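Local coordinates for NIPSNAP domain protein (Burkholderia xenovorans, PDB 5K9F) that is of unknown function but belongs to the NipSnap family and binds oxamic acid in a pocket of its alpha-beta domain, at residues Glu33-Ala36 with Ile37-Ala41. Sequence-based numbering, arbitrary orientation.
Sequences EGLA and IQAGA
I37 reaches back along the chain with its CD1 methyl, which lies against the carbonyl oxygen of E33 at 3.6 Å. The reach follows from the first torsion: CG1 stands anti to the carbonyl carbon (chi1 -61°) and the chain then runs out toward the turn that precedes the helix. Three successive i to i+4 backbone bonds open the helix 35-42. G34, at the N-cap position, offers its carbonyl oxygen to the amide of Q38, with N to O at 2.9 Å and a nearly straight N-H...O angle of 166°. The next bond repeats the pattern, A39 N meeting L35 O at 2.8 Å. The third is more bent: G40 N lies 3.0 Å from A36 O and sits above the carbonyl plane instead of in it. Side chains add less than the backbone. CD1 of L35 and CB of A39, one turn apart, make a loose apolar contact at 4.3 Å, and L35 also packs on F108 of the second subunit.

Q38 departs from this local packing. With CG anti to the backbone N (chi1 -178°) and the chain extended beyond it, the amide is carried away from the helix, where its OE1 is hydrogen-bonded to Y30 and the side chain touches the bound oxamic acid. Its CB stays behind, 3.4 Å from G34 O. On the preceding side of the turn, E33 directs its carboxylate to a salt bridge with R90. The example is thus the N-terminal turn of an alpha-helix that starts directly after another helix: the first of its bonds grips the backbone amide of Q38, a residue of the oxamic acid pocket, and the other two continue the turn, within a NIPSNAP domain of the dimeric alpha-beta barrel clan.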
# COMPACT_ATOMS: atom_id res chain seq x y z
N GLU A 33 -11.96 -29.02 -13.60
CA GLU A 33 -10.79 -29.35 -14.39
C GLU A 33 -9.46 -29.27 -13.65
O GLU A 33 -8.47 -29.82 -14.16
CB GLU A 33 -10.70 -28.45 -15.63
CG GLU A 33 -11.95 -28.45 -16.50
CD GLU A 33 -11.75 -27.71 -17.81
OE1 GLU A 33 -10.62 -27.23 -18.06
OE2 GLU A 33 -12.72 -27.61 -18.60
N GLY A 34 -9.38 -28.62 -12.50
CA GLY A 34 -8.11 -28.39 -11.83
C GLY A 34 -7.97 -28.97 -10.43
O GLY A 34 -6.86 -29.33 -10.02
N LEU A 35 -9.08 -29.06 -9.70
CA LEU A 35 -9.03 -29.43 -8.29
C LEU A 35 -8.43 -30.82 -8.08
O LEU A 35 -7.52 -31.00 -7.25
CB LEU A 35 -10.43 -29.37 -7.68
CG LEU A 35 -10.58 -29.93 -6.27
CD1 LEU A 35 -9.72 -29.16 -5.27
CD2 LEU A 35 -12.05 -29.91 -5.86
N ALA A 36 -8.93 -31.83 -8.80
CA ALA A 36 -8.45 -33.19 -8.55
C ALA A 36 -6.96 -33.30 -8.84
O ALA A 36 -6.23 -33.94 -8.09
CB ALA A 36 -9.25 -34.19 -9.39
N ILE A 37 -6.50 -32.66 -9.91
CA ILE A 37 -5.08 -32.70 -10.26
C ILE A 37 -4.25 -31.98 -9.21
O ILE A 37 -3.24 -32.52 -8.72
CB ILE A 37 -4.86 -32.10 -11.66
CG1 ILE A 37 -5.62 -32.89 -12.72
CG2 ILE A 37 -3.37 -32.05 -11.98
CD1 ILE A 37 -5.75 -32.14 -14.02
N GLN A 38 -4.65 -30.76 -8.85
CA GLN A 38 -3.85 -29.95 -7.94
C GLN A 38 -3.84 -30.54 -6.53
O GLN A 38 -2.78 -30.63 -5.90
CB GLN A 38 -4.37 -28.51 -7.90
CG GLN A 38 -3.50 -27.65 -6.98
CD GLN A 38 -3.80 -26.17 -7.09
OE1 GLN A 38 -4.96 -25.75 -7.13
NE2 GLN A 38 -2.74 -25.36 -7.15
N ALA A 39 -5.01 -30.94 -6.02
CA ALA A 39 -5.05 -31.56 -4.70
C ALA A 39 -4.31 -32.89 -4.70
O ALA A 39 -3.66 -33.25 -3.71
CB ALA A 39 -6.50 -31.76 -4.25
N GLY A 40 -4.38 -33.63 -5.81
CA GLY A 40 -3.65 -34.88 -5.88
C GLY A 40 -2.15 -34.69 -5.79
O GLY A 40 -1.45 -35.47 -5.15
N ALA A 41 -1.64 -33.63 -6.42
CA ALA A 41 -0.21 -33.38 -6.43
C ALA A 41 0.26 -32.75 -5.12
O ALA A 41 1.31 -33.13 -4.59
CB ALA A 41 0.16 -32.47 -7.60